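PDB 1BDG: hexokinase from Schistosoma mansoni, which catalyses the transfer of a phosphate from ATP to glucose and other hexoses, giving hexose 6-phosphates and starting glycolysis. Local coordinates for residues A[344-347]-A[348-352]; A[176-179]-A[180-184]; A[193-196]-A[197-201]; A[101-104]-A[105-109]; A[296-299]-A[300-304]. All blocks are in the same frame, centred on the assembly; numbering follows the deposited sequence.

Contact 1: A[344-347]-A[348-352]; sequences YMLT and DDLHV
Tyr-344 and Asp-348, one helical turn apart, meet ring against carboxylate. The tyrosine CG stands anti to the backbone N (chi1 161°), which lays the ring along the helix so that Asp-348 CB rides over one face in a CH-pi contact, 3.6 Å from the ring centroid. The carboxylate continues from CB across the rim, its plane only 25° from that of the ring, and Asp-348 OD2 comes within 3.3 Å of Tyr-344 CD2. Asp-349 reaches a different part of the same ring: its OD2 lies 3.5 Å from Tyr-344 CE1, with its carboxylate almost perpendicular to the ring.

On the buried side aliphatic groups of the last turn meet those of the residues that leave the helix. The extended start of Met-345 carries its CE to 4.2 Å from Leu-350 CD1, against Tyr-327, which probably belongs to the ATP site, as in related hexokinases, while Leu-346 CB touches Val-352 CG2 at 4.0 Å.

The backbone loosens as it ends. Leu-350 N bonds to Met-345 O (2.9 Å), a wider pi-type turn, and Val-352 N reaches back to Leu-346 O (2.6 Å). Between them His-351 has positive phi, a left-handed residue of the sort that commonly terminates an alpha-helix, here the C-terminal end of helix 340-349.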
loop_
_atom_site.group_PDB
_atom_site.type_symbol
_atom_site.label_atom_id
_atom_site.label_comp_id
_atom_site.label_asym_id
_atom_site.label_seq_id
_atom_site.Cartn_x
_atom_site.Cartn_y
_atom_site.Cartn_z
ATOM N N TYR A 344 10.729 -6.063 25.875
ATOM C CA TYR A 344 11.164 -7.257 25.180
ATOM C C TYR A 344 11.735 -6.901 23.813
ATOM O O TYR A 344 12.703 -7.514 23.374
ATOM C CB TYR A 344 9.998 -8.249 25.032
ATOM C CG TYR A 344 10.191 -9.310 23.952
ATOM C CD1 TYR A 344 9.882 -9.038 22.610
ATOM C CD2 TYR A 344 10.667 -10.586 24.267
ATOM C CE1 TYR A 344 10.042 -10.002 21.617
ATOM C CE2 TYR A 344 10.830 -11.561 23.273
ATOM C CZ TYR A 344 10.516 -11.258 21.953
ATOM O OH TYR A 344 10.685 -12.208 20.969
ATOM N N MET A 345 11.153 -5.906 23.151
ATOM C CA MET A 345 11.609 -5.522 21.819
ATOM C C MET A 345 13.034 -5.029 21.814
ATOM O O MET A 345 13.866 -5.524 21.053
ATOM C CB MET A 345 10.707 -4.453 21.209
ATOM C CG MET A 345 11.148 -4.002 19.825
ATOM S SD MET A 345 10.071 -2.710 19.210
ATOM C CE MET A 345 11.045 -1.269 19.534
ATOM N N LEU A 346 13.310 -4.059 22.674
ATOM C CA LEU A 346 14.637 -3.480 22.766
ATOM C C LEU A 346 15.707 -4.548 23.006
ATOM O O LEU A 346 16.690 -4.621 22.261
ATOM C CB LEU A 346 14.685 -2.429 23.876
ATOM C CG LEU A 346 13.739 -1.221 23.860
ATOM C CD1 LEU A 346 14.317 -0.113 24.748
ATOM C CD2 LEU A 346 13.554 -0.713 22.428
ATOM N N THR A 347 15.468 -5.416 23.986
ATOM C CA THR A 347 16.411 -6.467 24.370
ATOM C C THR A 347 16.457 -7.711 23.472
ATOM O O THR A 347 17.533 -8.232 23.136
ATOM C CB THR A 347 16.089 -6.958 25.762
ATOM O OG1 THR A 347 14.869 -7.708 25.707
ATOM C CG2 THR A 347 15.896 -5.793 26.699
ATOM N N ASP A 348 15.283 -8.213 23.126
ATOM C CA ASP A 348 15.173 -9.394 22.300
ATOM C C ASP A 348 15.228 -9.246 20.780
ATOM O O ASP A 348 15.948 -10.008 20.103
ATOM C CB ASP A 348 13.932 -10.161 22.696
ATOM C CG ASP A 348 14.232 -11.228 23.679
ATOM O OD1 ASP A 348 14.901 -12.187 23.245
ATOM O OD2 ASP A 348 13.822 -11.102 24.864
ATOM N N ASP A 349 14.420 -8.348 20.223
ATOM C CA ASP A 349 14.430 -8.183 18.781
ATOM C C ASP A 349 15.643 -7.347 18.376
ATOM O O ASP A 349 16.447 -7.793 17.559
ATOM C CB ASP A 349 13.108 -7.585 18.273
ATOM C CG ASP A 349 11.913 -8.530 18.464
ATOM O OD1 ASP A 349 12.070 -9.765 18.290
ATOM O OD2 ASP A 349 10.811 -8.038 18.798
ATOM N N LEU A 350 15.849 -6.207 19.036
ATOM C CA LEU A 350 16.985 -5.330 18.717
ATOM C C LEU A 350 18.269 -5.617 19.511
ATOM O O LEU A 350 19.307 -4.974 19.292
ATOM C CB LEU A 350 16.598 -3.863 18.898
ATOM C CG LEU A 350 15.373 -3.397 18.110
ATOM C CD1 LEU A 350 15.065 -1.938 18.421
ATOM C CD2 LEU A 350 15.599 -3.603 16.617
ATOM N N HIS A 351 18.203 -6.572 20.434
ATOM C CA HIS A 351 19.362 -6.924 21.249
ATOM C C HIS A 351 20.046 -5.724 21.958
ATOM O O HIS A 351 21.257 -5.786 22.228
ATOM C CB HIS A 351 20.415 -7.660 20.412
ATOM C CG HIS A 351 19.881 -8.818 19.625
ATOM N ND1 HIS A 351 18.537 -9.131 19.557
ATOM C CD2 HIS A 351 20.516 -9.729 18.848
ATOM C CE1 HIS A 351 18.368 -10.183 18.769
ATOM N NE2 HIS A 351 19.554 -10.564 18.329
ATOM N N VAL A 352 19.339 -4.621 22.206
ATOM C CA VAL A 352 19.976 -3.509 22.909
ATOM C C VAL A 352 20.578 -4.102 24.192
ATOM O O VAL A 352 19.870 -4.752 24.959
ATOM C CB VAL A 352 18.966 -2.424 23.323
ATOM C CG1 VAL A 352 19.693 -1.259 23.983
ATOM C CG2 VAL A 352 18.192 -1.927 22.124
#

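Contact 2: A[176-179]-A[180-184]; sequences ELLQ and TELDK
The bend of Gln-179 and the first torsion of Asp-183 bring their polar ends together across one helical turn. Gln-179 sends CG away from its own N and then folds at chi2 (68°), swinging the amide along the helix toward the C-terminal end; Asp-183 has its CG anti to the carbonyl carbon, with chi1 near -66°, which turns the carboxylate back toward Gln-179. Gln-179 NE2 then donates to Asp-183 OD1 at 3.2 Å. The acceptor lies in the amide plane of the glutamine, but the N-H comes in from above the carboxylate plane, the two flat groups being turned 34° from each other. The same NE2 also bonds to Val-189 O, so this nitrogen ties the helix to the strand that follows it.

Thr-180 turns its hydroxyl back onto the helix. OG1 lies beside the backbone N and donates to Glu-176 O at 2.6 Å, while Thr-180 N reaches that oxygen from the opposite face of its plane at 2.8 Å; two donors of one residue thus grip a single carbonyl. Further round, a water donates hydrogen bonds to Leu-177 O (2.7 Å) and to Glu-181 OE2 (3.0 Å), linking backbone and carboxylate.

The inner side is apolar: Leu-178 and Leu-182 touch CG to CG at 3.8 Å, with Leu-178 also against Phe-116 and Ile-119 of helix 112-129 and Leu-182 against Val-189. These are the i to i+4 pairings of an amphipathic alpha-helix, here helix 174-183, lying against sheet and neighbouring helix in the small subdomain.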
loop_
_atom_site.group_PDB
_atom_site.type_symbol
_atom_site.label_atom_id
_atom_site.label_comp_id
_atom_site.label_asym_id
_atom_site.label_seq_id
_atom_site.Cartn_x
_atom_site.Cartn_y
_atom_site.Cartn_z
ATOM N N GLU A 176 3.682 -7.723 -21.527
ATOM C CA GLU A 176 4.422 -8.407 -22.572
ATOM C C GLU A 176 5.645 -9.066 -21.966
ATOM O O GLU A 176 6.023 -10.172 -22.353
ATOM C CB GLU A 176 4.804 -7.448 -23.704
ATOM C CG GLU A 176 5.346 -8.162 -24.935
ATOM C CD GLU A 176 5.431 -7.254 -26.167
ATOM O OE1 GLU A 176 5.509 -6.002 -25.989
ATOM O OE2 GLU A 176 5.412 -7.807 -27.311
ATOM N N LEU A 177 6.241 -8.412 -20.980
ATOM C CA LEU A 177 7.401 -8.993 -20.322
ATOM C C LEU A 177 6.972 -10.361 -19.784
ATOM O O LEU A 177 7.514 -11.382 -20.201
ATOM C CB LEU A 177 7.918 -8.084 -19.198
ATOM C CG LEU A 177 8.774 -6.881 -19.609
ATOM C CD1 LEU A 177 9.252 -6.120 -18.391
ATOM C CD2 LEU A 177 9.968 -7.363 -20.393
ATOM N N LEU A 178 5.927 -10.394 -18.961
ATOM C CA LEU A 178 5.460 -11.656 -18.403
ATOM C C LEU A 178 5.089 -12.637 -19.499
ATOM O O LEU A 178 5.525 -13.786 -19.487
ATOM C CB LEU A 178 4.256 -11.448 -17.482
ATOM C CG LEU A 178 3.873 -12.736 -16.740
ATOM C CD1 LEU A 178 4.971 -13.111 -15.744
ATOM C CD2 LEU A 178 2.555 -12.557 -16.040
ATOM N N GLN A 179 4.295 -12.178 -20.456
ATOM C CA GLN A 179 3.874 -13.024 -21.569
ATOM C C GLN A 179 5.065 -13.678 -22.320
ATOM O O GLN A 179 4.938 -14.784 -22.829
ATOM C CB GLN A 179 3.021 -12.210 -22.530
ATOM C CG GLN A 179 2.374 -13.030 -23.607
ATOM C CD GLN A 179 1.325 -13.957 -23.056
ATOM O OE1 GLN A 179 0.282 -13.513 -22.565
ATOM N NE2 GLN A 179 1.583 -15.263 -23.141
ATOM N N THR A 180 6.211 -13.000 -22.380
ATOM C CA THR A 180 7.392 -13.530 -23.051
ATOM C C THR A 180 7.937 -14.694 -22.239
ATOM O O THR A 180 8.028 -15.831 -22.740
ATOM C CB THR A 180 8.492 -12.488 -23.122
ATOM O OG1 THR A 180 7.970 -11.274 -23.670
ATOM C CG2 THR A 180 9.659 -12.994 -23.945
ATOM N N GLU A 181 8.286 -14.417 -20.979
ATOM C CA GLU A 181 8.826 -15.434 -20.081
ATOM C C GLU A 181 7.868 -16.629 -19.947
ATOM O O GLU A 181 8.314 -17.778 -19.923
ATOM C CB GLU A 181 9.147 -14.829 -18.723
ATOM C CG GLU A 181 10.053 -13.592 -18.793
ATOM C CD GLU A 181 11.484 -13.845 -19.340
ATOM O OE1 GLU A 181 12.134 -14.870 -19.004
ATOM O OE2 GLU A 181 11.987 -12.976 -20.087
ATOM N N LEU A 182 6.562 -16.377 -19.915
ATOM C CA LEU A 182 5.595 -17.462 -19.823
ATOM C C LEU A 182 5.743 -18.363 -21.037
ATOM O O LEU A 182 5.726 -19.592 -20.920
ATOM C CB LEU A 182 4.174 -16.921 -19.766
ATOM C CG LEU A 182 3.758 -16.048 -18.583
ATOM C CD1 LEU A 182 2.313 -15.638 -18.773
ATOM C CD2 LEU A 182 3.920 -16.787 -17.277
ATOM N N ASP A 183 5.900 -17.750 -22.205
ATOM C CA ASP A 183 6.068 -18.493 -23.461
ATOM C C ASP A 183 7.397 -19.293 -23.440
ATOM O O ASP A 183 7.438 -20.466 -23.823
ATOM C CB ASP A 183 6.031 -17.530 -24.671
ATOM C CG ASP A 183 4.664 -16.874 -24.869
ATOM O OD1 ASP A 183 3.647 -17.409 -24.376
ATOM O OD2 ASP A 183 4.612 -15.808 -25.512
ATOM N N LYS A 184 8.462 -18.669 -22.939
ATOM C CA LYS A 184 9.769 -19.310 -22.851
ATOM C C LYS A 184 9.724 -20.468 -21.843
ATOM O O LYS A 184 10.751 -21.070 -21.538
ATOM C CB LYS A 184 10.846 -18.286 -22.448
ATOM C CG LYS A 184 11.088 -17.161 -23.468
HETATM O O HOH W 1 10.103 -10.615 -20.061
#

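Contact 3: A[193-196]-A[197-201]; sequences AVVN and DTVGT. With GLC (alpha-D-glucopyranose), chain B.
The amide of Asn-196 and the carboxylate of Asp-197 lie side by side and point the same way, their planes 76° apart, and both reach the bound glucose. The two oxygens of Asp-197 divide the work: OD1 accepts from glucose O4 at 2.7 Å and OD2 from glucose O6 at 2.9 Å, with Ser-144 OG also bonded to OD2. Asn-196 CG is anti to the backbone N (chi1 -175°), carrying the amide forward beside Thr-198 and the sugar, where ND2 donates to glucose O3 at 3.3 Å, nearly straight.

The other end of the amide is turned to the helix. Asn-196 OD1 receives Thr-198 OG1 in its carbonyl plane, on a lone pair, at 2.7 Å, and Thr-198 N from above that plane at 3.3 Å. The latter is an N-cap bond, and together the two donors fix the amide's rotation, with ND2 facing the sugar. Behind it Gly-200 N bonds to Asn-196 O at 2.9 Å, and Val-195 CG1 packs on Val-199 CB at 3.7 Å.

Strand 189-195, an edge strand of the five-stranded sheet, runs beside strand 137-143 and turns at Asn-196 into helix 197-206; the axis of 197-201 stands at 96° to that of 193-195. The helix start then rests on strands 212-218, 222-229 and 243-247 through Ile-217, Asn-223 and Val-245.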
loop_
_atom_site.group_PDB
_atom_site.type_symbol
_atom_site.label_atom_id
_atom_site.label_comp_id
_atom_site.label_asym_id
_atom_site.label_seq_id
_atom_site.Cartn_x
_atom_site.Cartn_y
_atom_site.Cartn_z
ATOM N N ALA A 193 -4.398 -9.609 -17.928
ATOM C CA ALA A 193 -5.049 -8.355 -17.653
ATOM C C ALA A 193 -4.165 -7.804 -16.555
ATOM O O ALA A 193 -3.796 -8.531 -15.633
ATOM C CB ALA A 193 -6.454 -8.602 -17.126
ATOM N N VAL A 194 -3.729 -6.564 -16.709
ATOM C CA VAL A 194 -2.896 -5.963 -15.698
ATOM C C VAL A 194 -3.815 -5.108 -14.873
ATOM O O VAL A 194 -4.468 -4.198 -15.378
ATOM C CB VAL A 194 -1.772 -5.102 -16.280
ATOM C CG1 VAL A 194 -0.834 -4.673 -15.164
ATOM C CG2 VAL A 194 -1.022 -5.892 -17.321
ATOM N N VAL A 195 -3.862 -5.425 -13.592
ATOM C CA VAL A 195 -4.691 -4.729 -12.642
ATOM C C VAL A 195 -3.795 -4.357 -11.464
ATOM O O VAL A 195 -2.842 -5.072 -11.131
ATOM C CB VAL A 195 -5.832 -5.663 -12.179
ATOM C CG1 VAL A 195 -6.472 -5.154 -10.903
ATOM C CG2 VAL A 195 -6.864 -5.797 -13.277
ATOM N N ASN A 196 -4.040 -3.186 -10.902
ATOM C CA ASN A 196 -3.302 -2.719 -9.731
ATOM C C ASN A 196 -3.944 -3.396 -8.482
ATOM O O ASN A 196 -5.097 -3.837 -8.524
ATOM C CB ASN A 196 -3.417 -1.196 -9.673
ATOM C CG ASN A 196 -2.589 -0.589 -8.579
ATOM O OD1 ASN A 196 -3.100 -0.250 -7.507
ATOM N ND2 ASN A 196 -1.305 -0.442 -8.834
ATOM N N ASP A 197 -3.224 -3.497 -7.376
ATOM C CA ASP A 197 -3.825 -4.133 -6.213
ATOM C C ASP A 197 -5.074 -3.420 -5.707
ATOM O O ASP A 197 -6.058 -4.074 -5.405
ATOM C CB ASP A 197 -2.817 -4.386 -5.079
ATOM C CG ASP A 197 -2.046 -3.142 -4.659
ATOM O OD1 ASP A 197 -2.492 -2.008 -4.902
ATOM O OD2 ASP A 197 -0.977 -3.293 -4.054
ATOM N N THR A 198 -5.078 -2.090 -5.679
ATOM C CA THR A 198 -6.252 -1.361 -5.205
ATOM C C THR A 198 -7.467 -1.727 -6.036
ATOM O O THR A 198 -8.541 -2.024 -5.493
ATOM C CB THR A 198 -6.042 0.117 -5.324
ATOM O OG1 THR A 198 -5.513 0.399 -6.616
ATOM C CG2 THR A 198 -5.086 0.599 -4.272
ATOM N N VAL A 199 -7.270 -1.738 -7.357
ATOM C CA VAL A 199 -8.322 -2.073 -8.329
ATOM C C VAL A 199 -8.801 -3.503 -8.056
ATOM O O VAL A 199 -10.003 -3.749 -7.926
ATOM C CB VAL A 199 -7.807 -1.921 -9.794
ATOM C CG1 VAL A 199 -8.948 -2.028 -10.772
ATOM C CG2 VAL A 199 -7.129 -0.576 -9.968
ATOM N N GLY A 200 -7.853 -4.423 -7.887
ATOM C CA GLY A 200 -8.194 -5.800 -7.597
ATOM C C GLY A 200 -9.001 -5.885 -6.320
ATOM O O GLY A 200 -9.956 -6.643 -6.234
ATOM N N THR A 201 -8.630 -5.097 -5.322
ATOM C CA THR A 201 -9.341 -5.085 -4.050
ATOM C C THR A 201 -10.762 -4.540 -4.248
ATOM O O THR A 201 -11.728 -5.167 -3.822
ATOM C CB THR A 201 -8.562 -4.254 -2.990
ATOM O OG1 THR A 201 -7.259 -4.827 -2.785
ATOM C CG2 THR A 201 -9.302 -4.208 -1.675
HETATM C C1 GLC B . 2.800 1.361 -3.707
HETATM C C2 GLC B . 2.592 1.213 -5.215
HETATM C C3 GLC B . 1.115 1.248 -5.532
HETATM C C4 GLC B . 0.396 0.177 -4.731
HETATM C C5 GLC B . 0.660 0.393 -3.257
HETATM C C6 GLC B . 0.023 -0.682 -2.396
HETATM O O1 GLC B . 2.227 2.560 -3.308
HETATM O O2 GLC B . 3.241 2.272 -5.916
HETATM O O3 GLC B . 0.904 1.022 -6.918
HETATM O O4 GLC B . -0.986 0.229 -4.992
HETATM O O5 GLC B . 2.068 0.340 -3.019
HETATM O O6 GLC B . 0.857 -1.816 -2.286
#

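Contact 4: A[101-104]-A[105-109]; sequences YCIP and AEKMS
Lys-107 sets the base of its side chain against Pro-104 and Ile-103, and its chain can be followed outward. CB does most of the touching: it sits 3.7 Å from Ile-103 CG2 and also meets the carbonyl oxygen and CD of Pro-104. CG still lies against the proline ring, 4.1 Å from Pro-104 CD, the two side chains running alongside each other and pointing the same way. At CG the chain bends (chi2 43°) and then straightens, so CD, CE and NZ lead away from residues 101-104; on its way the lysine touches Leu-115 and Tyr-118.

Ile-103 is shared. With CG2 anti to the backbone N, this methyl is pushed toward the turn, where Lys-107 CB meets it and Met-108 joins it, Met-108 SD lying 4.0 Å from Ile-103 CG2. Both side chains cross the isoleucine at about a right angle. Beyond, Pro-104 CB touches Glu-106 CG at 4.0 Å.

Residues 105-107 have helical backbone angles without the regular bonds, a single turn in the connection from strand 95-101 to helix 112-129. Pro-104 and Lys-107 lean on Tyr-118 of that helix, Ile-103 touches Tyr-80 of strand 80-87, and Met-108 reaches Phe-164 in a loop.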
loop_
_atom_site.group_PDB
_atom_site.type_symbol
_atom_site.label_atom_id
_atom_site.label_comp_id
_atom_site.label_asym_id
_atom_site.label_seq_id
_atom_site.Cartn_x
_atom_site.Cartn_y
_atom_site.Cartn_z
ATOM N N TYR A 101 5.038 -17.541 -2.916
ATOM C CA TYR A 101 6.441 -17.841 -3.160
ATOM C C TYR A 101 7.338 -16.709 -2.675
ATOM O O TYR A 101 7.080 -15.519 -2.938
ATOM C CB TYR A 101 6.691 -18.067 -4.655
ATOM C CG TYR A 101 6.239 -19.404 -5.211
ATOM C CD1 TYR A 101 4.934 -19.589 -5.677
ATOM C CD2 TYR A 101 7.142 -20.463 -5.329
ATOM C CE1 TYR A 101 4.545 -20.793 -6.253
ATOM C CE2 TYR A 101 6.764 -21.670 -5.901
ATOM C CZ TYR A 101 5.470 -21.832 -6.363
ATOM O OH TYR A 101 5.121 -23.030 -6.941
ATOM N N CYS A 102 8.384 -17.070 -1.954
ATOM C CA CYS A 102 9.321 -16.075 -1.456
ATOM C C CYS A 102 10.120 -15.658 -2.676
ATOM O O CYS A 102 10.326 -16.473 -3.572
ATOM C CB CYS A 102 10.274 -16.719 -0.464
ATOM S SG CYS A 102 11.289 -17.959 -1.310
ATOM N N ILE A 103 10.555 -14.399 -2.724
ATOM C CA ILE A 103 11.343 -13.900 -3.847
ATOM C C ILE A 103 12.726 -13.509 -3.341
ATOM O O ILE A 103 12.841 -12.767 -2.371
ATOM C CB ILE A 103 10.667 -12.684 -4.503
ATOM C CG1 ILE A 103 9.333 -13.092 -5.117
ATOM C CG2 ILE A 103 11.536 -12.111 -5.597
ATOM C CD1 ILE A 103 8.657 -11.969 -5.893
ATOM N N PRO A 104 13.799 -14.002 -3.990
ATOM C CA PRO A 104 15.161 -13.666 -3.556
ATOM C C PRO A 104 15.476 -12.165 -3.682
ATOM O O PRO A 104 15.210 -11.540 -4.700
ATOM C CB PRO A 104 16.032 -14.507 -4.491
ATOM C CG PRO A 104 15.137 -15.650 -4.884
ATOM C CD PRO A 104 13.831 -14.966 -5.104
ATOM N N ALA A 105 16.098 -11.608 -2.654
ATOM C CA ALA A 105 16.442 -10.193 -2.633
ATOM C C ALA A 105 17.031 -9.714 -3.948
ATOM O O ALA A 105 16.720 -8.614 -4.394
ATOM C CB ALA A 105 17.406 -9.890 -1.472
ATOM N N GLU A 106 17.872 -10.534 -4.570
ATOM C CA GLU A 106 18.491 -10.162 -5.849
ATOM C C GLU A 106 17.438 -9.982 -6.955
ATOM O O GLU A 106 17.389 -8.946 -7.615
ATOM C CB GLU A 106 19.550 -11.192 -6.291
ATOM C CG GLU A 106 19.031 -12.634 -6.382
ATOM C CD GLU A 106 19.847 -13.504 -7.319
ATOM O OE1 GLU A 106 19.974 -13.126 -8.516
ATOM O OE2 GLU A 106 20.341 -14.571 -6.874
ATOM N N LYS A 107 16.566 -10.968 -7.114
ATOM C CA LYS A 107 15.527 -10.917 -8.134
ATOM C C LYS A 107 14.856 -9.541 -8.307
ATOM O O LYS A 107 14.576 -9.122 -9.435
ATOM C CB LYS A 107 14.456 -11.967 -7.814
ATOM C CG LYS A 107 14.411 -13.147 -8.775
ATOM C CD LYS A 107 15.800 -13.646 -9.115
ATOM C CE LYS A 107 15.742 -14.729 -10.190
ATOM N NZ LYS A 107 17.110 -15.104 -10.658
ATOM N N MET A 108 14.669 -8.814 -7.207
ATOM C CA MET A 108 13.989 -7.517 -7.223
ATOM C C MET A 108 14.786 -6.296 -7.598
ATOM O O MET A 108 14.235 -5.201 -7.686
ATOM C CB MET A 108 13.321 -7.278 -5.883
ATOM C CG MET A 108 12.125 -8.164 -5.649
ATOM S SD MET A 108 12.076 -8.563 -3.940
ATOM C CE MET A 108 11.933 -6.912 -3.184
ATOM N N SER A 109 16.083 -6.484 -7.810
ATOM C CA SER A 109 16.976 -5.400 -8.190
ATOM C C SER A 109 17.838 -5.730 -9.411
ATOM O O SER A 109 18.531 -4.863 -9.929
ATOM C CB SER A 109 17.863 -5.034 -7.014
ATOM O OG SER A 109 17.641 -5.917 -5.922
#

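Contact 5: A[296-299]-A[300-304]; sequences RHII and VYLVE
Ile-298 and Leu-302 make the closest apolar contact, lying side by side and pointing the same way, with Ile-298 CG2 3.8 Å from Leu-302 CD1. The isoleucine holds CG2 anti to its N, which tips that methyl along the helix toward the leucine. One residue on, Ile-299 CG2 and Val-303 CG2 repeat the pairing more loosely at 4.4 Å.

Backbone bonds carry the regular i to i+4 pattern. Val-300, Tyr-301, Leu-302 and Val-303 each donate from N to the carbonyl four residues earlier, as in the bond of Leu-302 N to Ile-298 O at 2.8 Å. This is ordinary alpha-helix, the C-terminal half of helix 288-304 in the large subdomain, with apolar residues on several sides: Ile-298 and Leu-302 face helices 5-16 and 357-389, while Ile-299 and Val-303 both cover Leu-308.

Charged and polar groups sit beside these. Arg-296 runs alongside Val-300, its NH1 3.9 Å from Val-300 CG2, and bends at chi3 (62°); NH2 forms a salt bridge with Glu-293, one turn earlier. His-297 ND1 is bonded to the backbone O of that same glutamate, and its ring touches Ser-269 and Met-270 of helix 265-272.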
loop_
_atom_site.group_PDB
_atom_site.type_symbol
_atom_site.label_atom_id
_atom_site.label_comp_id
_atom_site.label_asym_id
_atom_site.label_seq_id
_atom_site.Cartn_x
_atom_site.Cartn_y
_atom_site.Cartn_z
ATOM N N ARG A 296 13.091 4.099 14.170
ATOM C CA ARG A 296 14.524 3.845 14.233
ATOM C C ARG A 296 15.254 5.169 14.090
ATOM O O ARG A 296 16.203 5.433 14.824
ATOM C CB ARG A 296 15.004 2.903 13.125
ATOM C CG ARG A 296 16.365 2.284 13.454
ATOM C CD ARG A 296 16.900 1.413 12.365
ATOM N NE ARG A 296 17.112 2.188 11.153
ATOM C CZ ARG A 296 18.222 2.856 10.879
ATOM N NH1 ARG A 296 19.239 2.833 11.735
ATOM N NH2 ARG A 296 18.292 3.595 9.772
ATOM N N HIS A 297 14.834 5.979 13.121
ATOM C CA HIS A 297 15.450 7.277 12.900
ATOM C C HIS A 297 15.323 8.163 14.119
ATOM O O HIS A 297 16.277 8.802 14.508
ATOM C CB HIS A 297 14.873 7.961 11.668
ATOM C CG HIS A 297 15.555 7.560 10.403
ATOM N ND1 HIS A 297 15.300 6.366 9.770
ATOM C CD2 HIS A 297 16.547 8.152 9.705
ATOM C CE1 HIS A 297 16.110 6.233 8.735
ATOM N NE2 HIS A 297 16.879 7.308 8.674
ATOM N N ILE A 298 14.152 8.185 14.736
ATOM C CA ILE A 298 13.956 8.989 15.921
ATOM C C ILE A 298 14.931 8.493 16.987
ATOM O O ILE A 298 15.687 9.278 17.554
ATOM C CB ILE A 298 12.502 8.877 16.431
ATOM C CG1 ILE A 298 11.535 9.419 15.372
ATOM C CG2 ILE A 298 12.353 9.627 17.756
ATOM C CD1 ILE A 298 10.171 8.773 15.383
ATOM N N ILE A 299 14.936 7.180 17.221
ATOM C CA ILE A 299 15.826 6.556 18.201
ATOM C C ILE A 299 17.264 6.978 17.954
ATOM O O ILE A 299 17.829 7.715 18.763
ATOM C CB ILE A 299 15.707 5.012 18.200
ATOM C CG1 ILE A 299 14.335 4.605 18.746
ATOM C CG2 ILE A 299 16.788 4.390 19.082
ATOM C CD1 ILE A 299 14.090 3.113 18.702
ATOM N N VAL A 300 17.853 6.531 16.850
ATOM C CA VAL A 300 19.230 6.919 16.517
ATOM C C VAL A 300 19.498 8.426 16.816
ATOM O O VAL A 300 20.559 8.781 17.352
ATOM C CB VAL A 300 19.557 6.558 15.047
ATOM C CG1 VAL A 300 20.821 7.252 14.581
ATOM C CG2 VAL A 300 19.711 5.054 14.918
ATOM N N TYR A 301 18.520 9.290 16.540
ATOM C CA TYR A 301 18.656 10.714 16.826
ATOM C C TYR A 301 18.709 10.928 18.339
ATOM O O TYR A 301 19.571 11.650 18.851
ATOM C CB TYR A 301 17.470 11.503 16.270
ATOM C CG TYR A 301 17.430 12.927 16.773
ATOM C CD1 TYR A 301 18.452 13.825 16.464
ATOM C CD2 TYR A 301 16.387 13.375 17.595
ATOM C CE1 TYR A 301 18.439 15.135 16.956
ATOM C CE2 TYR A 301 16.369 14.688 18.098
ATOM C CZ TYR A 301 17.401 15.556 17.769
ATOM O OH TYR A 301 17.396 16.841 18.245
ATOM N N LEU A 302 17.752 10.327 19.044
ATOM C CA LEU A 302 17.648 10.425 20.498
ATOM C C LEU A 302 18.903 9.905 21.177
ATOM O O LEU A 302 19.254 10.365 22.260
ATOM C CB LEU A 302 16.457 9.607 20.997
ATOM C CG LEU A 302 15.061 10.195 20.850
ATOM C CD1 LEU A 302 13.999 9.114 21.091
ATOM C CD2 LEU A 302 14.916 11.378 21.808
ATOM N N VAL A 303 19.552 8.922 20.562
ATOM C CA VAL A 303 20.761 8.346 21.122
ATOM C C VAL A 303 21.958 9.276 20.999
ATOM O O VAL A 303 22.802 9.312 21.900
ATOM C CB VAL A 303 21.073 6.942 20.518
ATOM C CG1 VAL A 303 22.562 6.650 20.554
ATOM C CG2 VAL A 303 20.331 5.862 21.302
ATOM N N GLU A 304 22.040 10.058 19.926
ATOM C CA GLU A 304 23.183 10.960 19.819
ATOM C C GLU A 304 23.014 12.206 20.654
ATOM O O GLU A 304 23.957 12.975 20.832
ATOM C CB GLU A 304 23.525 11.309 18.374
ATOM C CG GLU A 304 22.445 11.950 17.584
ATOM C CD GLU A 304 23.022 12.694 16.426
ATOM O OE1 GLU A 304 23.316 12.057 15.384
ATOM O OE2 GLU A 304 23.212 13.921 16.590
#

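In the fold
Of the five contacts, contact 3 alone holds glucose, at the passage from the small subdomain to the large one. Contact 2 comes just before it in the chain: helix 174-183 leads into strand 189-195, and the centres of the two contacts are about 19 Å apart. Contact 4, also in the small subdomain, lies about 21 Å from contact 3 between centres, yet the side chain of Met-108 is about 12 Å from the glucose. Contacts 1 and 5 belong to the large subdomain, their centres about 15 Å apart and each about 38 Å from contact 3, across the centre of the chain; Leu-317 touches Leu-350 in one, and its backbone O takes a weak hydrogen bond from Arg-296 NH1 in the other.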